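Long-range contact in globin domain-containing protein (Pseudomonas aeruginosa, PDB 1TU9), which binds heme in a globin fold and may, like other globins, bind or carry oxygen, although its own role is not established: residues P88-L99 against R118-K129. Sequence-based numbering, arbitrary orientation.
With HEM (protoporphyrin IX containing Fe), chain B; PPI (propanoic acid), chain C.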
loop_
_atom_site.group_PDB
_atom_site.type_symbol
_atom_site.label_atom_id
_atom_site.label_comp_id
_atom_site.label_asym_id
_atom_site.label_seq_id
_atom_site.Cartn_x
_atom_site.Cartn_y
_atom_site.Cartn_z
ATOM N N PRO A 88 -8.056 3.509 -10.873
ATOM C CA PRO A 88 -7.858 4.338 -9.676
ATOM C C PRO A 88 -8.741 3.967 -8.478
ATOM O O PRO A 88 -8.267 4.055 -7.352
ATOM C CB PRO A 88 -8.161 5.751 -10.186
ATOM C CG PRO A 88 -7.705 5.689 -11.601
ATOM C CD PRO A 88 -8.157 4.336 -12.093
ATOM N N GLU A 89 -9.971 3.519 -8.707
ATOM C CA GLU A 89 -10.867 3.170 -7.604
ATOM C C GLU A 89 -10.306 2.055 -6.714
ATOM O O GLU A 89 -10.625 1.969 -5.526
ATOM C CB GLU A 89 -12.248 2.754 -8.134
ATOM C CG GLU A 89 -13.164 3.900 -8.540
ATOM C CD GLU A 89 -14.518 3.421 -9.049
ATOM O OE1 GLU A 89 -15.084 2.475 -8.450
ATOM O OE2 GLU A 89 -15.034 3.989 -10.040
ATOM N N LEU A 90 -9.464 1.195 -7.267
ATOM C CA LEU A 90 -8.958 0.052 -6.519
ATOM C C LEU A 90 -7.993 0.452 -5.407
ATOM O O LEU A 90 -7.820 -0.294 -4.447
ATOM C CB LEU A 90 -8.336 -0.986 -7.456
ATOM C CG LEU A 90 -9.321 -1.542 -8.503
ATOM C CD1 LEU A 90 -8.635 -2.603 -9.336
ATOM C CD2 LEU A 90 -10.600 -2.102 -7.863
ATOM N N TYR A 91 -7.377 1.620 -5.506
ATOM C CA TYR A 91 -6.447 2.072 -4.465
ATOM C C TYR A 91 -7.157 2.385 -3.156
ATOM O O TYR A 91 -6.556 2.275 -2.085
ATOM C CB TYR A 91 -5.609 3.270 -4.935
ATOM C CG TYR A 91 -4.691 2.890 -6.047
ATOM C CD1 TYR A 91 -5.109 2.970 -7.361
ATOM C CD2 TYR A 91 -3.431 2.391 -5.793
ATOM C CE1 TYR A 91 -4.287 2.583 -8.393
ATOM C CE2 TYR A 91 -2.596 2.000 -6.807
ATOM C CZ TYR A 91 -3.030 2.083 -8.119
ATOM O OH TYR A 91 -2.200 1.680 -9.139
ATOM N N ASP A 92 -8.424 2.761 -3.210
ATOM C CA ASP A 92 -9.169 2.998 -1.981
ATOM C C ASP A 92 -9.335 1.681 -1.231
ATOM O O ASP A 92 -9.282 1.642 -0.001
ATOM C CB ASP A 92 -10.538 3.618 -2.287
ATOM C CG ASP A 92 -10.442 4.897 -3.114
ATOM O OD1 ASP A 92 -9.367 5.528 -3.162
ATOM O OD2 ASP A 92 -11.414 5.348 -3.749
ATOM N N LEU A 93 -9.546 0.596 -1.968
ATOM C CA LEU A 93 -9.643 -0.734 -1.366
ATOM C C LEU A 93 -8.309 -1.202 -0.807
ATOM O O LEU A 93 -8.261 -1.830 0.260
ATOM C CB LEU A 93 -10.178 -1.740 -2.381
ATOM C CG LEU A 93 -11.554 -1.444 -2.980
ATOM C CD1 LEU A 93 -11.894 -2.500 -4.012
ATOM C CD2 LEU A 93 -12.623 -1.355 -1.904
ATOM N N TRP A 94 -7.225 -0.885 -1.504
ATOM C CA TRP A 94 -5.878 -1.179 -1.029
ATOM C C TRP A 94 -5.628 -0.476 0.302
ATOM O O TRP A 94 -5.173 -1.081 1.275
ATOM C CB TRP A 94 -4.879 -0.721 -2.097
ATOM C CG TRP A 94 -3.434 -1.021 -1.818
ATOM C CD1 TRP A 94 -2.720 -2.096 -2.256
ATOM C CD2 TRP A 94 -2.503 -0.219 -1.072
ATOM N NE1 TRP A 94 -1.423 -2.028 -1.807
ATOM C CE2 TRP A 94 -1.267 -0.887 -1.069
ATOM C CE3 TRP A 94 -2.596 0.991 -0.380
ATOM C CZ2 TRP A 94 -0.139 -0.384 -0.422
ATOM C CZ3 TRP A 94 -1.468 1.490 0.256
ATOM C CH2 TRP A 94 -0.261 0.809 0.228
ATOM N N LEU A 95 -5.968 0.800 0.363
ATOM C CA LEU A 95 -5.710 1.574 1.565
ATOM C C LEU A 95 -6.587 1.102 2.715
ATOM O O LEU A 95 -6.123 0.995 3.853
ATOM C CB LEU A 95 -5.882 3.075 1.294
ATOM C CG LEU A 95 -5.467 4.000 2.443
ATOM C CD1 LEU A 95 -4.018 3.766 2.857
ATOM C CD2 LEU A 95 -5.666 5.435 1.978
ATOM N N ASP A 96 -7.845 0.791 2.445
ATOM C CA ASP A 96 -8.710 0.261 3.492
ATOM C C ASP A 96 -8.150 -1.050 4.066
ATOM O O ASP A 96 -8.179 -1.267 5.270
ATOM C CB ASP A 96 -10.125 -0.021 2.983
ATOM C CG ASP A 96 -10.914 1.215 2.654
ATOM O OD1 ASP A 96 -10.566 2.318 3.097
ATOM O OD2 ASP A 96 -11.943 1.123 1.956
ATOM N N ALA A 97 -7.650 -1.928 3.203
ATOM C CA ALA A 97 -7.119 -3.213 3.638
ATOM C C ALA A 97 -5.858 -3.006 4.476
ATOM O O ALA A 97 -5.650 -3.687 5.496
ATOM C CB ALA A 97 -6.835 -4.094 2.433
ATOM N N LEU A 98 -5.033 -2.055 4.073
ATOM C CA LEU A 98 -3.839 -1.704 4.821
ATOM C C LEU A 98 -4.181 -1.193 6.208
ATOM O O LEU A 98 -3.593 -1.630 7.203
ATOM C CB LEU A 98 -3.003 -0.679 4.053
ATOM C CG LEU A 98 -1.709 -0.226 4.744
ATOM C CD1 LEU A 98 -0.766 -1.376 5.035
ATOM C CD2 LEU A 98 -1.012 0.821 3.884
ATOM N N LEU A 99 -5.135 -0.285 6.293
ATOM C CA LEU A 99 -5.528 0.252 7.581
ATOM C C LEU A 99 -6.082 -0.820 8.514
ATOM O O LEU A 99 -5.828 -0.785 9.722
ATOM C CB LEU A 99 -6.509 1.410 7.399
ATOM C CG LEU A 99 -5.835 2.774 7.226
ATOM C CD1 LEU A 99 -5.247 3.200 8.558
ATOM C CD2 LEU A 99 -4.737 2.833 6.159
ATOM N N ARG A 118 -3.047 7.239 6.294
ATOM C CA ARG A 118 -3.863 7.707 5.174
ATOM C C ARG A 118 -3.212 8.876 4.453
ATOM O O ARG A 118 -3.211 8.939 3.225
ATOM C CB ARG A 118 -5.294 8.007 5.639
ATOM C CG ARG A 118 -6.056 6.709 5.905
ATOM C CD ARG A 118 -7.554 6.838 6.119
ATOM N NE ARG A 118 -8.196 5.528 6.186
ATOM C CZ ARG A 118 -8.609 4.821 5.127
ATOM N NH1 ARG A 118 -8.491 5.295 3.890
ATOM N NH2 ARG A 118 -9.150 3.628 5.315
ATOM N N ASP A 119 -2.621 9.786 5.214
ATOM C CA ASP A 119 -1.963 10.971 4.663
ATOM C C ASP A 119 -0.699 10.579 3.900
ATOM O O ASP A 119 -0.520 10.944 2.729
ATOM C CB ASP A 119 -1.677 11.908 5.842
ATOM C CG ASP A 119 -1.051 13.215 5.465
ATOM O OD1 ASP A 119 -0.606 13.442 4.310
ATOM O OD2 ASP A 119 -0.922 14.070 6.357
ATOM N N VAL A 120 0.163 9.804 4.549
ATOM C CA VAL A 120 1.441 9.431 3.971
ATOM C C VAL A 120 1.255 8.523 2.749
ATOM O O VAL A 120 1.880 8.732 1.716
ATOM C CB VAL A 120 2.378 8.796 5.026
ATOM C CG1 VAL A 120 3.609 8.166 4.388
ATOM C CG2 VAL A 120 2.769 9.853 6.061
ATOM N N MET A 121 0.412 7.508 2.852
ATOM C CA MET A 121 0.159 6.657 1.686
ATOM C C MET A 121 -0.573 7.415 0.586
ATOM O O MET A 121 -0.290 7.200 -0.591
ATOM C CB MET A 121 -0.647 5.415 2.058
ATOM C CG MET A 121 0.040 4.489 3.043
ATOM S SD MET A 121 1.463 3.595 2.350
ATOM C CE MET A 121 2.794 4.560 2.970
ATOM N N GLY A 122 -1.493 8.297 0.956
ATOM C CA GLY A 122 -2.284 9.023 -0.027
ATOM C C GLY A 122 -1.462 9.856 -0.977
ATOM O O GLY A 122 -1.825 10.004 -2.143
ATOM N N ARG A 123 -0.333 10.381 -0.516
ATOM C CA ARG A 123 0.526 11.200 -1.367
ATOM C C ARG A 123 1.051 10.429 -2.539
ATOM O O ARG A 123 1.023 10.906 -3.673
ATOM C CB ARG A 123 1.748 11.685 -0.606
ATOM C CG ARG A 123 1.423 12.484 0.542
ATOM C CD ARG A 123 2.543 12.587 1.487
ATOM N NE ARG A 123 1.998 13.145 2.679
ATOM C CZ ARG A 123 2.624 14.024 3.430
ATOM N NH1 ARG A 123 3.844 14.429 3.125
ATOM N NH2 ARG A 123 2.022 14.491 4.488
ATOM N N GLY A 124 1.571 9.239 -2.254
ATOM C CA GLY A 124 2.150 8.405 -3.282
ATOM C C GLY A 124 1.083 7.797 -4.160
ATOM O O GLY A 124 1.254 7.702 -5.374
ATOM N N ILE A 125 -0.029 7.399 -3.561
ATOM C CA ILE A 125 -1.168 6.865 -4.313
ATOM C C ILE A 125 -1.633 7.886 -5.336
ATOM O O ILE A 125 -1.972 7.531 -6.460
ATOM C CB ILE A 125 -2.326 6.466 -3.363
ATOM C CG1 ILE A 125 -1.990 5.162 -2.618
ATOM C CG2 ILE A 125 -3.637 6.297 -4.116
ATOM C CD1 ILE A 125 -2.912 4.849 -1.464
ATOM N N ALA A 126 -1.655 9.162 -4.968
ATOM C CA ALA A 126 -2.048 10.217 -5.906
ATOM C C ALA A 126 -1.149 10.224 -7.135
ATOM O O ALA A 126 -1.638 10.351 -8.268
ATOM C CB ALA A 126 -2.012 11.574 -5.229
ATOM N N VAL A 127 0.150 10.073 -6.935
ATOM C CA VAL A 127 1.092 10.044 -8.050
ATOM C C VAL A 127 0.788 8.837 -8.951
ATOM O O VAL A 127 0.669 8.965 -10.177
ATOM C CB VAL A 127 2.550 10.001 -7.570
ATOM C CG1 VAL A 127 3.511 9.861 -8.736
ATOM C CG2 VAL A 127 2.893 11.259 -6.744
ATOM N N ILE A 128 0.621 7.669 -8.343
ATOM C CA ILE A 128 0.386 6.454 -9.113
ATOM C C ILE A 128 -0.885 6.591 -9.943
ATOM O O ILE A 128 -0.868 6.320 -11.155
ATOM C CB ILE A 128 0.321 5.231 -8.183
ATOM C CG1 ILE A 128 1.686 5.004 -7.547
ATOM C CG2 ILE A 128 -0.118 3.981 -8.967
ATOM C CD1 ILE A 128 1.669 4.044 -6.387
ATOM N N LYS A 129 -1.976 7.023 -9.320
ATOM C CA LYS A 129 -3.268 7.199 -9.992
ATOM C C LYS A 129 -3.170 8.148 -11.166
ATOM O O LYS A 129 -3.867 7.967 -12.181
ATOM C CB LYS A 129 -4.327 7.766 -9.041
ATOM C CG LYS A 129 -4.879 6.802 -8.032
ATOM C CD LYS A 129 -5.919 7.537 -7.197
ATOM C CE LYS A 129 -6.588 6.660 -6.178
ATOM N NZ LYS A 129 -7.517 7.456 -5.331
HETATM C CHA HEM B . 2.596 -5.661 -8.833
HETATM C CHB HEM B . 3.149 -2.216 -5.334
HETATM C CHC HEM B . -1.446 -1.120 -5.792
HETATM C CHD HEM B . -2.217 -5.037 -8.498
HETATM C C1A HEM B . 3.138 -4.761 -7.909
HETATM C C2A HEM B . 4.551 -4.603 -7.591
HETATM C C3A HEM B . 4.705 -3.683 -6.638
HETATM C C4A HEM B . 3.399 -3.183 -6.280
HETATM C CMA HEM B . 6.049 -3.222 -6.026
HETATM C CAA HEM B . 5.686 -5.377 -8.271
HETATM C CBA HEM B . 6.466 -4.418 -9.181
HETATM C CGA HEM B . 5.576 -3.532 -10.030
HETATM O O1A HEM B . 4.886 -4.058 -10.934
HETATM O O2A HEM B . 5.552 -2.287 -9.826
HETATM C C1B HEM B . 1.962 -1.574 -5.149
HETATM C C2B HEM B . 1.660 -0.454 -4.269
HETATM C C3B HEM B . 0.375 -0.141 -4.404
HETATM C C4B HEM B . -0.160 -1.091 -5.381
HETATM C CMB HEM B . 2.675 0.231 -3.322
HETATM C CAB HEM B . -0.424 0.963 -3.660
HETATM C CBB HEM B . 0.075 2.181 -3.427
HETATM C C1C HEM B . -2.040 -2.137 -6.499
HETATM C C2C HEM B . -3.456 -2.278 -6.613
HETATM C C3C HEM B . -3.694 -3.370 -7.330
HETATM C C4C HEM B . -2.423 -3.936 -7.709
HETATM C CMC HEM B . -4.462 -1.309 -5.988
HETATM C CAC HEM B . -5.094 -3.872 -7.699
HETATM C CBC HEM B . -5.373 -5.159 -7.840
HETATM C C1D HEM B . -1.016 -5.559 -8.872
HETATM C C2D HEM B . -0.884 -6.706 -9.713
HETATM C C3D HEM B . 0.600 -6.939 -9.837
HETATM C C4D HEM B . 1.240 -5.904 -9.042
HETATM C CMD HEM B . -2.017 -7.523 -10.343
HETATM C CAD HEM B . 1.212 -8.103 -10.626
HETATM C CBD HEM B . 1.045 -9.395 -9.808
HETATM C CGD HEM B . 1.535 -10.605 -10.582
HETATM O O1D HEM B . 0.871 -10.984 -11.582
HETATM O O2D HEM B . 2.591 -11.193 -10.220
HETATM N NA HEM B . 2.488 -3.873 -7.078
HETATM N NB HEM B . 0.826 -1.936 -5.830
HETATM N NC HEM B . -1.415 -3.162 -7.172
HETATM N ND HEM B . 0.236 -5.113 -8.501
HETATM FE FE HEM B . 0.611 -3.557 -7.244
HETATM C C1 PPI C . 0.217 -5.270 -5.030
HETATM C C2 PPI C . -0.625 -4.299 -4.291
HETATM C C3 PPI C . -1.052 -4.968 -3.053
HETATM O O1 PPI C . 0.683 -5.026 -6.097
HETATM O O2 PPI C . 0.444 -6.485 -4.502
HETATM O O HOH W 1 -9.304 4.405 1.115
#
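The G and H helices of the globin fold meet here, at the heme edge that carries vinyl CAB and methyl CMC, where Tyr-91 and Trp-94 pack against Ile-125, Ile-128 and Met-121. The axes of 90-99 and 118-129 run roughly antiparallel (153°) and approach to 11.2 Å. Tyr-91 points across to the other helix. Its CB touches Ile-125 CG2 at 3.7 Å. The Tyr-91 and Ile-128 side chains cross at about a right angle, with Tyr-91 CZ 3.6 Å from Ile-128 CG2. Heme methyl CMC lies over one ring face, and the side chain also touches His-79, the axial ligand of the heme iron. Trp-94 has CG anti to the backbone N (chi1 -176°), which carries the indole toward the heme. Vinyl atom CAB of HEM sits over its ring face, 3.3 Å from Trp-94 CE2. The Met-121 sulfur meets the ring edge in a Met-aromatic contact, Met-121 SD to Trp-94 CH2 3.9 Å, while C3 of the bound propanoic acid, an iron ligand through O1, lies at the edge near NE1.

Polar links border this apolar layer. Arg-118 is extended from CG to NE, and its NH2 donates a hydrogen bond to Asp-96 OD1 at 2.9 Å. This salt bridge is fairly straight (163°) and uses the anti side of the carboxylate. Leu-99 CD2 lies over one guanidinium face, toward its rim. A water joins Arg-118 NH1 to Asp-92 O. Lys-129 passes Pro-88 and Tyr-91 to form a salt bridge whose hydrogen bond is weak, Lys-129 NZ to Asp-92 OD1 3.4 Å.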